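Local coordinates for putative uncharacterized protein Ta1305 (Thermoplasma acidophilum, PDB 4RKS) that phosphorylates the 3-hydroxyl of (R)-mevalonate with ATP, giving mevalonate 3-phosphate in the alternative isoprenoid pathway of extreme acidophiles, at residues A[191-196]-A[302-307]; A[75-80]-A[92-97]; A[36-41]-A[49-54]; A[164-169]-A[181-186]; A[212-217]-A[259-264]. One frame throughout, in Å; residues are numbered along the deposited sequence.

Contact 1 of 5, residues A[191-196]-A[302-307]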
# COMPACT_ATOMS: atom_id res chain seq x y z
N SER A 191 5.93 14.50 10.28
CA SER A 191 4.92 15.30 10.98
C SER A 191 4.80 16.72 10.40
O SER A 191 3.76 17.37 10.54
CB SER A 191 5.24 15.36 12.48
OG SER A 191 6.53 15.89 12.69
N GLY A 192 5.85 17.19 9.74
CA GLY A 192 5.82 18.50 9.12
C GLY A 192 5.30 18.45 7.70
O GLY A 192 5.35 19.44 6.97
N TYR A 193 4.79 17.29 7.28
CA TYR A 193 4.37 17.12 5.89
C TYR A 193 2.97 16.56 5.80
O TYR A 193 2.51 15.86 6.71
CB TYR A 193 5.36 16.22 5.14
CG TYR A 193 6.70 16.89 5.00
CD1 TYR A 193 7.62 16.86 6.04
CD2 TYR A 193 7.04 17.58 3.83
CE1 TYR A 193 8.85 17.49 5.92
CE2 TYR A 193 8.27 18.21 3.71
CZ TYR A 193 9.17 18.16 4.76
OH TYR A 193 10.39 18.78 4.66
N SER A 194 2.29 16.90 4.72
CA SER A 194 0.98 16.33 4.44
C SER A 194 0.94 15.89 3.00
O SER A 194 1.78 16.29 2.20
CB SER A 194 -0.15 17.33 4.72
OG SER A 194 -0.03 17.90 6.01
N ILE A 195 -0.05 15.08 2.66
CA ILE A 195 -0.28 14.72 1.28
C ILE A 195 -1.70 15.10 0.90
O ILE A 195 -2.67 14.67 1.54
CB ILE A 195 -0.04 13.22 1.04
CG1 ILE A 195 1.46 12.90 1.16
CG2 ILE A 195 -0.55 12.80 -0.35
CD1 ILE A 195 1.80 11.43 1.09
N VAL A 196 -1.84 15.94 -0.12
CA VAL A 196 -3.18 16.20 -0.65
C VAL A 196 -3.46 15.26 -1.82
O VAL A 196 -2.79 15.30 -2.85
CB VAL A 196 -3.36 17.67 -1.09
CG1 VAL A 196 -4.81 17.90 -1.56
CG2 VAL A 196 -3.02 18.60 0.05
N ALA A 302 2.64 15.65 -2.11
CA ALA A 302 3.35 15.96 -0.89
C ALA A 302 3.55 17.46 -0.76
O ALA A 302 3.87 18.13 -1.75
CB ALA A 302 4.69 15.25 -0.85
N VAL A 303 3.40 17.98 0.45
CA VAL A 303 3.53 19.40 0.69
C VAL A 303 3.92 19.65 2.15
O VAL A 303 3.60 18.84 3.04
CB VAL A 303 2.20 20.14 0.34
CG1 VAL A 303 1.08 19.70 1.26
CG2 VAL A 303 2.36 21.67 0.38
N GLU A 304 4.61 20.75 2.41
CA GLU A 304 4.89 21.14 3.79
C GLU A 304 3.60 21.53 4.49
O GLU A 304 2.69 22.12 3.88
CB GLU A 304 5.90 22.28 3.84
CG GLU A 304 7.29 21.87 3.42
CD GLU A 304 8.15 23.07 3.04
OE1 GLU A 304 7.73 23.84 2.15
OE2 GLU A 304 9.24 23.24 3.62
N SER A 305 3.51 21.20 5.77
CA SER A 305 2.27 21.35 6.52
C SER A 305 1.74 22.78 6.45
O SER A 305 0.53 22.99 6.32
CB SER A 305 2.46 20.91 7.97
OG SER A 305 2.34 19.49 8.08
N GLU A 306 2.65 23.75 6.49
CA GLU A 306 2.27 25.16 6.48
C GLU A 306 1.54 25.57 5.19
O GLU A 306 0.80 26.55 5.17
CB GLU A 306 3.51 26.03 6.68
CG GLU A 306 4.76 25.47 6.03
CD GLU A 306 5.98 26.35 6.25
OE1 GLU A 306 5.81 27.59 6.39
OE2 GLU A 306 7.11 25.82 6.27
N ASN A 307 1.74 24.79 4.12
CA ASN A 307 1.10 25.08 2.83
C ASN A 307 0.00 24.08 2.44
O ASN A 307 -0.55 24.18 1.34
CB ASN A 307 2.16 25.12 1.74
CG ASN A 307 3.23 26.16 2.00
OD1 ASN A 307 2.93 27.32 2.31
ND2 ASN A 307 4.49 25.76 1.87

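Contact 2 of 5, residues A[75-80]-A[92-97]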
# COMPACT_ATOMS: atom_id res chain seq x y z
N GLU A 75 -18.23 -22.60 12.13
CA GLU A 75 -18.50 -23.99 11.77
C GLU A 75 -18.01 -24.32 10.36
O GLU A 75 -17.74 -25.48 10.03
CB GLU A 75 -19.99 -24.32 11.87
CG GLU A 75 -20.47 -24.59 13.28
CD GLU A 75 -20.85 -23.34 14.04
OE1 GLU A 75 -21.08 -22.29 13.40
OE2 GLU A 75 -20.92 -23.42 15.29
N ALA A 76 -17.93 -23.28 9.54
CA ALA A 76 -17.45 -23.39 8.17
C ALA A 76 -16.73 -22.10 7.82
O ALA A 76 -16.95 -21.08 8.48
CB ALA A 76 -18.61 -23.64 7.22
N THR A 77 -15.87 -22.13 6.81
CA THR A 77 -15.07 -20.95 6.50
C THR A 77 -15.82 -19.99 5.58
O THR A 77 -16.21 -20.34 4.46
CB THR A 77 -13.74 -21.36 5.87
OG1 THR A 77 -13.03 -22.20 6.79
CG2 THR A 77 -12.89 -20.13 5.56
N HIS A 78 -16.04 -18.78 6.08
CA HIS A 78 -16.66 -17.69 5.32
C HIS A 78 -15.70 -16.51 5.18
O HIS A 78 -14.97 -16.17 6.11
CB HIS A 78 -17.95 -17.19 5.97
CG HIS A 78 -18.99 -18.25 6.15
ND1 HIS A 78 -20.01 -18.46 5.25
CD2 HIS A 78 -19.20 -19.13 7.16
CE1 HIS A 78 -20.78 -19.44 5.67
NE2 HIS A 78 -20.31 -19.87 6.84
N ILE A 79 -15.73 -15.88 4.01
CA ILE A 79 -14.97 -14.66 3.75
C ILE A 79 -15.97 -13.58 3.38
O ILE A 79 -16.77 -13.77 2.47
CB ILE A 79 -13.97 -14.83 2.59
CG1 ILE A 79 -13.09 -16.06 2.80
CG2 ILE A 79 -13.18 -13.54 2.39
CD1 ILE A 79 -12.34 -16.03 4.07
N TYR A 80 -15.93 -12.46 4.08
CA TYR A 80 -16.84 -11.34 3.81
C TYR A 80 -16.07 -10.04 3.56
O TYR A 80 -15.18 -9.70 4.34
CB TYR A 80 -17.81 -11.11 4.98
CG TYR A 80 -18.78 -12.24 5.25
CD1 TYR A 80 -19.91 -12.41 4.46
CD2 TYR A 80 -18.57 -13.12 6.31
CE1 TYR A 80 -20.81 -13.46 4.71
CE2 TYR A 80 -19.45 -14.16 6.56
CZ TYR A 80 -20.56 -14.33 5.75
OH TYR A 80 -21.45 -15.35 6.01
N SER A 92 -7.26 -17.45 -1.92
CA SER A 92 -6.33 -16.37 -1.63
C SER A 92 -6.22 -16.11 -0.11
O SER A 92 -5.14 -16.22 0.48
CB SER A 92 -6.76 -15.10 -2.37
OG SER A 92 -6.10 -13.95 -1.87
N VAL A 93 -7.34 -15.78 0.52
CA VAL A 93 -7.36 -15.56 1.97
C VAL A 93 -7.33 -16.90 2.72
O VAL A 93 -6.65 -17.03 3.73
CB VAL A 93 -8.60 -14.74 2.40
CG1 VAL A 93 -8.75 -14.75 3.93
CG2 VAL A 93 -8.49 -13.31 1.87
N ARG A 94 -8.04 -17.89 2.19
CA ARG A 94 -8.12 -19.18 2.86
C ARG A 94 -6.76 -19.90 2.93
O ARG A 94 -6.52 -20.65 3.87
CB ARG A 94 -9.16 -20.07 2.17
CG ARG A 94 -10.60 -19.64 2.49
CD ARG A 94 -11.64 -20.68 2.10
NE ARG A 94 -11.65 -20.93 0.66
CZ ARG A 94 -12.49 -21.77 0.06
NH1 ARG A 94 -13.40 -22.43 0.77
NH2 ARG A 94 -12.41 -21.94 -1.26
N ARG A 95 -5.88 -19.64 1.97
CA ARG A 95 -4.50 -20.15 2.03
C ARG A 95 -3.77 -19.71 3.29
O ARG A 95 -3.13 -20.52 3.96
CB ARG A 95 -3.68 -19.68 0.83
CG ARG A 95 -3.44 -20.76 -0.21
CD ARG A 95 -2.58 -20.24 -1.34
NE ARG A 95 -2.76 -21.04 -2.55
CZ ARG A 95 -3.73 -20.83 -3.43
NH1 ARG A 95 -3.82 -21.60 -4.51
NH2 ARG A 95 -4.60 -19.85 -3.24
N VAL A 96 -3.87 -18.41 3.60
CA VAL A 96 -3.24 -17.83 4.79
C VAL A 96 -3.85 -18.42 6.05
O VAL A 96 -3.14 -18.79 6.99
CB VAL A 96 -3.40 -16.30 4.83
CG1 VAL A 96 -2.86 -15.75 6.13
CG2 VAL A 96 -2.72 -15.66 3.63
N LEU A 97 -5.17 -18.48 6.09
CA LEU A 97 -5.83 -19.01 7.26
C LEU A 97 -5.41 -20.46 7.51
O LEU A 97 -5.17 -20.84 8.66
CB LEU A 97 -7.34 -18.88 7.13
CG LEU A 97 -7.80 -17.41 6.96
CD1 LEU A 97 -9.31 -17.33 7.02
CD2 LEU A 97 -7.16 -16.50 8.01
O HOH W 1 -15.78 -22.25 3.03

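Contact 3 of 5, residues A[36-41]-A[49-54]. With MEV ((R)-mevalonate), chain C.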
# COMPACT_ATOMS: atom_id res chain seq x y z
N VAL A 36 8.79 4.03 -4.35
CA VAL A 36 9.47 3.42 -5.50
C VAL A 36 8.49 2.36 -5.97
O VAL A 36 8.15 1.43 -5.22
CB VAL A 36 10.85 2.81 -5.14
CG1 VAL A 36 11.46 2.06 -6.35
CG2 VAL A 36 11.80 3.92 -4.68
N LEU A 37 8.01 2.53 -7.20
CA LEU A 37 6.77 1.91 -7.63
C LEU A 37 6.99 0.50 -8.13
O LEU A 37 7.87 0.26 -8.95
CB LEU A 37 6.11 2.76 -8.71
CG LEU A 37 5.74 4.17 -8.23
CD1 LEU A 37 5.23 5.04 -9.39
CD2 LEU A 37 4.70 4.05 -7.14
N LEU A 38 6.16 -0.44 -7.66
CA LEU A 38 6.30 -1.83 -8.06
C LEU A 38 5.59 -2.17 -9.37
O LEU A 38 4.42 -1.84 -9.57
CB LEU A 38 5.77 -2.75 -6.96
CG LEU A 38 5.84 -4.24 -7.32
CD1 LEU A 38 7.29 -4.67 -7.39
CD2 LEU A 38 5.06 -5.05 -6.30
N GLY A 39 6.31 -2.84 -10.26
CA GLY A 39 5.71 -3.42 -11.44
C GLY A 39 6.32 -4.78 -11.69
O GLY A 39 7.53 -4.88 -11.96
N GLY A 40 5.50 -5.82 -11.60
CA GLY A 40 5.97 -7.17 -11.88
C GLY A 40 5.91 -8.07 -10.67
O GLY A 40 6.42 -7.74 -9.60
N ILE A 41 5.30 -9.24 -10.86
CA ILE A 41 5.14 -10.22 -9.81
C ILE A 41 5.70 -11.57 -10.30
O ILE A 41 5.46 -11.98 -11.44
CB ILE A 41 3.63 -10.31 -9.40
CG1 ILE A 41 3.43 -9.79 -7.98
CG2 ILE A 41 3.06 -11.70 -9.56
CD1 ILE A 41 3.83 -8.37 -7.81
N PRO A 49 7.20 -9.83 -5.31
CA PRO A 49 7.61 -8.71 -6.17
C PRO A 49 8.85 -9.04 -7.02
O PRO A 49 9.82 -9.56 -6.47
CB PRO A 49 7.94 -7.60 -5.17
CG PRO A 49 7.16 -7.94 -3.95
CD PRO A 49 7.14 -9.45 -3.89
N LEU A 50 8.82 -8.73 -8.31
CA LEU A 50 9.97 -9.03 -9.17
C LEU A 50 11.18 -8.17 -8.84
O LEU A 50 12.31 -8.54 -9.15
CB LEU A 50 9.60 -8.86 -10.64
CG LEU A 50 8.93 -10.07 -11.28
CD1 LEU A 50 8.63 -9.80 -12.74
CD2 LEU A 50 9.80 -11.31 -11.13
N HIS A 51 10.96 -7.02 -8.22
CA HIS A 51 12.06 -6.12 -7.94
C HIS A 51 11.82 -5.29 -6.69
O HIS A 51 10.74 -5.33 -6.10
CB HIS A 51 12.32 -5.21 -9.15
CG HIS A 51 11.25 -4.20 -9.40
ND1 HIS A 51 11.12 -3.04 -8.66
CD2 HIS A 51 10.27 -4.14 -10.35
CE1 HIS A 51 10.11 -2.33 -9.12
NE2 HIS A 51 9.57 -2.98 -10.14
N THR A 52 12.84 -4.54 -6.27
CA THR A 52 12.77 -3.74 -5.04
C THR A 52 11.81 -2.54 -5.18
O THR A 52 11.78 -1.88 -6.21
CB THR A 52 14.17 -3.23 -4.65
OG1 THR A 52 15.00 -4.36 -4.33
CG2 THR A 52 14.12 -2.28 -3.46
N SER A 53 11.02 -2.28 -4.14
CA SER A 53 10.10 -1.15 -4.14
C SER A 53 10.11 -0.48 -2.78
O SER A 53 10.74 -0.97 -1.86
CB SER A 53 8.68 -1.60 -4.50
OG SER A 53 8.24 -2.65 -3.66
N ALA A 54 9.43 0.66 -2.67
CA ALA A 54 9.30 1.37 -1.40
C ALA A 54 7.92 2.01 -1.27
O ALA A 54 7.24 2.27 -2.26
CB ALA A 54 10.41 2.45 -1.27
C8 MEV C . 1.58 -2.18 -6.16
O8 MEV C . 1.32 -3.57 -6.14
C2 MEV C . 1.27 -1.67 -7.54
C3 MEV C . 1.16 -0.16 -7.72
O7 MEV C . 0.33 0.44 -6.76
C4 MEV C . 2.53 0.50 -7.65
C5 MEV C . 2.99 0.78 -6.24
O3 MEV C . 2.23 1.33 -5.38
O4 MEV C . 4.15 0.44 -5.90
C6 MEV C . 0.56 0.07 -9.09
O HOH W 2 8.59 -0.56 -11.66

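Contact 4 of 5, residues A[164-169]-A[181-186]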
# COMPACT_ATOMS: atom_id res chain seq x y z
N SER A 164 1.98 -1.91 4.76
CA SER A 164 0.97 -1.64 5.75
C SER A 164 1.25 -2.39 7.06
O SER A 164 0.86 -1.93 8.12
CB SER A 164 -0.41 -2.01 5.20
OG SER A 164 -1.41 -1.80 6.17
N LEU A 165 1.94 -3.53 6.98
CA LEU A 165 2.25 -4.28 8.19
C LEU A 165 3.17 -3.48 9.12
O LEU A 165 2.94 -3.38 10.31
CB LEU A 165 2.87 -5.64 7.85
CG LEU A 165 3.16 -6.57 9.03
CD1 LEU A 165 1.89 -6.87 9.81
CD2 LEU A 165 3.83 -7.87 8.58
N PHE A 166 4.22 -2.88 8.55
CA PHE A 166 5.24 -2.24 9.37
C PHE A 166 5.01 -0.73 9.55
O PHE A 166 5.38 -0.16 10.59
CB PHE A 166 6.61 -2.50 8.78
CG PHE A 166 7.06 -3.93 8.96
CD1 PHE A 166 7.60 -4.35 10.16
CD2 PHE A 166 6.91 -4.84 7.93
CE1 PHE A 166 8.00 -5.67 10.33
CE2 PHE A 166 7.31 -6.17 8.10
CZ PHE A 166 7.85 -6.57 9.30
N GLY A 167 4.40 -0.11 8.57
CA GLY A 167 4.01 1.28 8.72
C GLY A 167 5.09 2.26 8.33
O GLY A 167 6.19 1.87 7.96
N GLY A 168 4.78 3.55 8.42
CA GLY A 168 5.75 4.57 8.04
C GLY A 168 6.28 4.43 6.63
O GLY A 168 5.56 4.02 5.70
N LEU A 169 7.55 4.78 6.45
CA LEU A 169 8.22 4.59 5.17
C LEU A 169 8.97 3.28 5.22
O LEU A 169 9.74 3.05 6.15
CB LEU A 169 9.19 5.74 4.87
CG LEU A 169 10.11 5.59 3.67
CD1 LEU A 169 9.30 5.54 2.38
CD2 LEU A 169 11.14 6.75 3.64
N THR A 181 10.93 -6.68 3.91
CA THR A 181 10.50 -5.30 4.14
C THR A 181 11.18 -4.72 5.39
O THR A 181 11.16 -5.32 6.46
CB THR A 181 8.98 -5.18 4.30
OG1 THR A 181 8.34 -5.55 3.07
CG2 THR A 181 8.57 -3.74 4.67
N GLU A 182 11.77 -3.54 5.23
CA GLU A 182 12.51 -2.88 6.29
C GLU A 182 11.89 -1.50 6.59
O GLU A 182 11.58 -0.75 5.66
CB GLU A 182 13.99 -2.73 5.88
CG GLU A 182 14.80 -1.74 6.70
CD GLU A 182 16.24 -1.54 6.19
OE1 GLU A 182 16.55 -1.87 5.01
OE2 GLU A 182 17.06 -1.03 6.98
N LYS A 183 11.74 -1.17 7.87
CA LYS A 183 11.27 0.15 8.28
C LYS A 183 12.40 1.16 8.18
O LYS A 183 13.46 0.95 8.77
CB LYS A 183 10.73 0.13 9.70
CG LYS A 183 9.45 -0.66 9.85
CD LYS A 183 9.40 -1.40 11.18
CE LYS A 183 9.22 -0.44 12.34
NZ LYS A 183 8.95 -1.17 13.61
N ILE A 184 12.17 2.25 7.45
CA ILE A 184 13.22 3.21 7.15
C ILE A 184 13.06 4.52 7.92
O ILE A 184 14.04 5.09 8.40
CB ILE A 184 13.25 3.51 5.62
CG1 ILE A 184 13.51 2.22 4.83
CG2 ILE A 184 14.30 4.51 5.29
CD1 ILE A 184 14.86 1.57 5.14
N LEU A 185 11.81 4.99 8.04
CA LEU A 185 11.47 6.15 8.86
C LEU A 185 10.10 5.95 9.52
O LEU A 185 9.19 5.34 8.93
CB LEU A 185 11.45 7.44 8.03
CG LEU A 185 12.75 8.09 7.54
CD1 LEU A 185 12.41 9.26 6.59
CD2 LEU A 185 13.62 8.57 8.72
N ASP A 186 9.98 6.44 10.75
CA ASP A 186 8.71 6.44 11.49
C ASP A 186 7.74 7.47 10.90
O ASP A 186 8.18 8.44 10.27
CB ASP A 186 8.95 6.77 12.98
CG ASP A 186 9.82 5.73 13.69
OD1 ASP A 186 9.80 4.54 13.30
OD2 ASP A 186 10.51 6.12 14.67

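Contact 5 of 5, residues A[212-217]-A[259-264]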
# COMPACT_ATOMS: atom_id res chain seq x y z
N GLN A 212 1.06 -7.49 -15.39
CA GLN A 212 1.15 -8.33 -16.59
C GLN A 212 1.84 -7.61 -17.75
O GLN A 212 2.66 -8.19 -18.46
CB GLN A 212 -0.25 -8.80 -17.01
CG GLN A 212 -0.26 -9.80 -18.16
CD GLN A 212 -1.66 -10.34 -18.48
OE1 GLN A 212 -2.67 -9.79 -18.03
NE2 GLN A 212 -1.71 -11.42 -19.26
N ASN A 213 1.55 -6.33 -17.96
CA ASN A 213 2.11 -5.66 -19.14
C ASN A 213 3.49 -5.04 -18.95
O ASN A 213 4.30 -5.05 -19.88
CB ASN A 213 1.14 -4.59 -19.63
CG ASN A 213 -0.05 -5.19 -20.34
OD1 ASN A 213 -0.12 -5.22 -21.57
ND2 ASN A 213 -1.00 -5.69 -19.57
N ILE A 214 3.79 -4.53 -17.75
CA ILE A 214 5.06 -3.84 -17.55
C ILE A 214 6.26 -4.72 -17.86
O ILE A 214 7.27 -4.24 -18.37
CB ILE A 214 5.21 -3.28 -16.11
CG1 ILE A 214 6.22 -2.14 -16.12
CG2 ILE A 214 5.62 -4.40 -15.10
CD1 ILE A 214 6.64 -1.67 -14.76
N VAL A 215 6.15 -6.02 -17.60
CA VAL A 215 7.27 -6.93 -17.82
C VAL A 215 7.51 -7.16 -19.32
O VAL A 215 8.55 -7.68 -19.73
CB VAL A 215 7.04 -8.28 -17.09
CG1 VAL A 215 8.30 -9.13 -17.10
CG2 VAL A 215 6.62 -8.02 -15.63
N ARG A 216 6.56 -6.75 -20.16
CA ARG A 216 6.76 -6.92 -21.60
C ARG A 216 7.73 -5.89 -22.20
O ARG A 216 8.26 -6.08 -23.30
CB ARG A 216 5.42 -6.86 -22.32
CG ARG A 216 4.53 -8.06 -22.03
CD ARG A 216 3.12 -7.84 -22.51
NE ARG A 216 2.31 -9.03 -22.25
CZ ARG A 216 0.99 -9.07 -22.33
NH1 ARG A 216 0.32 -7.98 -22.66
NH2 ARG A 216 0.35 -10.19 -22.07
N SER A 217 7.96 -4.80 -21.47
CA SER A 217 8.80 -3.70 -21.94
C SER A 217 10.30 -4.04 -22.02
O SER A 217 10.86 -4.67 -21.13
CB SER A 217 8.61 -2.47 -21.05
OG SER A 217 9.48 -1.42 -21.44
N SER A 259 6.18 6.35 -17.84
CA SER A 259 6.69 6.36 -19.22
C SER A 259 6.87 4.92 -19.73
O SER A 259 6.59 4.63 -20.90
CB SER A 259 8.02 7.13 -19.29
OG SER A 259 8.53 7.13 -20.61
N ILE A 260 7.30 4.02 -18.86
CA ILE A 260 7.44 2.61 -19.26
C ILE A 260 6.07 1.98 -19.53
O ILE A 260 5.88 1.32 -20.55
CB ILE A 260 8.20 1.79 -18.21
CG1 ILE A 260 9.64 2.30 -18.10
CG2 ILE A 260 8.19 0.31 -18.56
CD1 ILE A 260 10.45 1.66 -17.02
N LEU A 261 5.10 2.21 -18.65
CA LEU A 261 3.75 1.68 -18.84
C LEU A 261 3.09 2.17 -20.14
O LEU A 261 2.51 1.37 -20.87
CB LEU A 261 2.87 2.03 -17.64
CG LEU A 261 3.17 1.22 -16.37
CD1 LEU A 261 2.31 1.65 -15.19
CD2 LEU A 261 3.00 -0.27 -16.63
N ARG A 262 3.19 3.46 -20.43
CA ARG A 262 2.58 4.02 -21.65
C ARG A 262 3.11 3.34 -22.90
O ARG A 262 2.36 3.11 -23.85
CB ARG A 262 2.83 5.54 -21.74
CG ARG A 262 1.90 6.37 -20.84
CD ARG A 262 2.00 7.88 -21.14
NE ARG A 262 3.37 8.38 -21.00
CZ ARG A 262 3.89 8.89 -19.89
NH1 ARG A 262 3.14 8.98 -18.78
NH2 ARG A 262 5.14 9.31 -19.87
N GLY A 263 4.39 2.99 -22.90
CA GLY A 263 4.99 2.25 -23.99
C GLY A 263 4.51 0.81 -24.11
O GLY A 263 4.83 0.14 -25.10
N VAL A 264 3.78 0.32 -23.12
CA VAL A 264 3.16 -1.01 -23.22
C VAL A 264 1.62 -0.87 -23.22
O VAL A 264 0.88 -1.83 -23.02
CB VAL A 264 3.64 -1.94 -22.07
CG1 VAL A 264 3.25 -3.37 -22.34
CG2 VAL A 264 5.14 -1.89 -21.97
O HOH W 3 7.88 0.41 -22.16

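Contact 1 of 5, residues A[191-196]-A[302-307]
Tyr193 and Glu304 each carry CG beside the backbone N (chi1 -67° and -69°), and this lays the two side chains next to each other, pointing the same way. Tyr193 CE2 meets Glu304 CG at 3.8 Å, with the ring and carboxylate planes only 25° apart. Both polar ends are collected by Lys244 of helix 243-262, outside the two segments. Its NZ makes a salt bridge with Glu304 OE2 and a hydrogen bond with Tyr193 OH. The backbones belong to antiparallel neighbours, strands 193-199 and 298-304, in a sheet that strand 321-327 continues beyond 193-199. Ser194 and Val303 form the hydrogen-bonded pair. Ser194 N reaches Val303 O at 2.9 Å in a nearly straight bond, and Val303 N returns to Ser194 O at 2.9 Å. A further bond, from Ser305 N to Gly192 O at 2.8 Å, reaches the carbonyl from above its plane and adds a third backbone bond beyond this pair. Ser194 and Val303 share one face, where both touch Ala308 of helix 308-312. Val303 CG1 lies against Ser194 O at 3.6 Å and has Val196 CG2 4.4 Å away. Ile195 and Ala302 occupy the other face. There Ile195 CG1 packs on Ala302 CA at 4.1 Å, and Ala302 rests on Phe247 of helix 243-262. Apolar side chains fill much of both faces, and a lysine-bound pair lies by Tyr193 and Glu304. The shared lysine would be expected to favour an ionised Glu304, and it ties both strands to the same helix.

Contact 2 of 5, residues A[75-80]-A[92-97]
Ile79 and Val93 run antiparallel alongside each other, and a methyl of each meets the other: Ile79 CD1 is 3.8 Å from Val93 CG1. Two bends put CD1 there, with chi1 at -52° and chi2 at -57°. The same methyl has Arg94 CG at 4.3 Å and Leu97 CD1 at 4.4 Å. Val93 and Leu97 are one helical turn apart, so Ile79 packs against a single side of helix 92-99. Thr77 meets Arg94 at a slant. Its CG2 touches Arg94 CD at 3.7 Å and Arg94 CG at 3.9 Å, using the aliphatic part of the arginine. The chain bends about the CG-CD bond (chi3 -62°), at the carbons that meet the threonine. The helix lies beside the start of strand 79-81, which runs parallel to strand 113-120 and also pairs with strand 84-86. Tyr115 of strand 113-120, an ATP-binding residue, touches both Ile79 and Val93. Asp88 grips two backbone N atoms of the segment, OD1 with Val93 N and OD2 with Arg94 N. Across the two segments the side chains meet through carbon alone. The fit is apolar, so it probably rests on shape, while Asp88 supplies directed bonds from outside.

Contact 3 of 5, residues A[36-41]-A[49-54]
Val36 and Ala54 form an antiparallel hydrogen-bonded pair, and the two segments meet again at a single bridge between Ile41 and Pro49. This paired loop and strand start form one wall of the mevalonate pocket in the GHMP kinase fold. Ala54 N gives a bond to Val36 O at 3.0 Å, in the carbonyl plane. At the other end Leu50 N reaches Gly40 O at 2.9 Å, from well above the plane of the Gly40 carbonyl. Gly40 has a phi of 116°, a shape that favours glycine, and the Leu50 side chain packs directly on its backbone. Val36 and Ala54 point to the same face, their CB atoms 3.9 Å apart. Leu38 meets both substrate and scaffold. Its backbone N donates an almost straight bond (175°) to O4 of the mevalonate carboxylate at 2.8 Å. Arg163 also bonds to the ligand. With CG anti to the backbone N, the Leu38 side chain runs toward Pro49 and His51, though CD2 stays near the mevalonate O8. Its CD1 lies over one face of the His51 ring in a CH-pi contact and touches Pro49 CB at 3.7 Å. His51 ND1 donates to Thr52 O at 2.8 Å, close to the ring plane, so NE2 can accept. A water joins His51 NE2 to Leu37 O, which lies at the ring edge, in plane, near CE1. Gly39 N points straight at His51 NE2 from 3.3 Å, but it comes in 35° out of the ring plane.

Contact 4 of 5, residues A[164-169]-A[181-186]
Leu169 O takes two backbone N-H groups. Ile184 N donates to Leu169 O at 2.9 Å. A weak bond to Leu169 O comes from Leu185 N at 3.4 Å. Two residues of strand 179-185 thus face one residue of strand 169-174, which is a classic beta bulge. Leu169 N completes the pairing with a bond to Leu185 O at 3.0 Å. The two leucine side chains run alongside each other. Leu169 holds CG anti to the backbone N (chi1 171°), which carries its CD2 to 4.1 Å from Leu185 CD1. Ile246 and Phe190 touch both leucines, so this face packs against helix 243-262 and a nearby loop. Gly167 and Gly168, both with positive phi, turn the chain out of helix 161-166 and into the strand. The last helical residue, Phe166, packs on the earlier part of strand 179-185. Lys183 lies square across it, with its CG 3.5 Å from Phe166 CB and its CD 3.6 Å from Phe166 CD1. Thr181 CG2 meets Phe166 CD2 at 3.8 Å. Thr181 OG1 turns instead to Thr172 and Glu151, and His148 stacks with the Phe166 ring. Lysine methylenes and a threonine methyl pack on the end of the helix that carries Arg163, a substrate-binding residue, and with His148 probably help to place it. The shared acceptor, with the Leu169 N bond, probably holds the bulge between the two strands.

Contact 5 of 5, residues A[212-217]-A[259-264]
Val264 reaches into the bend made by residues 213 to 217. Its CB lies 3.9 Å from Asn213 O. From there the two methyls part. CG1, anti to the backbone N (chi1 -168°), comes close to Asn213 O at 3.2 Å and to Asn213 CB at 3.6 Å, with Arg216 CB a little further off. CG2 turns to Ser217 CB, also at 3.6 Å. The bend is a type I beta turn from Ile214 to Ser217, where helix 207-214 runs out. Ser217 OG bonds to Leu219 N and so caps the N-terminal side of helix 220-238. In this helical C-terminal part, the end of helix 243-262 packs against that turn. Ile260, one turn before Val264, sets its CG2 against Ser217 OG at 3.6 Å. A water beside Ser217 OG donates to Ile260 O at 2.7 Å and links the segments. The Ile260 CG2 methyl also touches Ile214 CG1 at 4.0 Å. Leu261 brings CD2 to Ile214 from another direction, meeting CG1 at 3.8 Å. Ile214 also touches Tyr220 at the start of helix 220-238, while Leu261 leans on Val266 in the following loop. Asn213 ND2 is bonded back to Val209 O within its own helix.

Overall arrangement
From the N terminus, contact 3 comes first and closes a short loop between strands 24-34 and 53-59. Contact 2 closes a second local loop, packing helix 92-99 on the start of strand 79-81. Contact 4 then joins the end of helix 161-166 and strand 169-174 to the next strand, 179-185. These three follow in series. Contact 1 closes a long loop from strand 193-199 to strand 298-304, and contact 5 lies within that loop, joining two helix ends. No contacts cross. Contacts 3 and 5 touch, through Gly39 and Ile214, so the substrate wall meets the C-terminal helices. Contacts 1 and 2 lie on opposite sides of the chain's centre, their own centres about 40 Å apart.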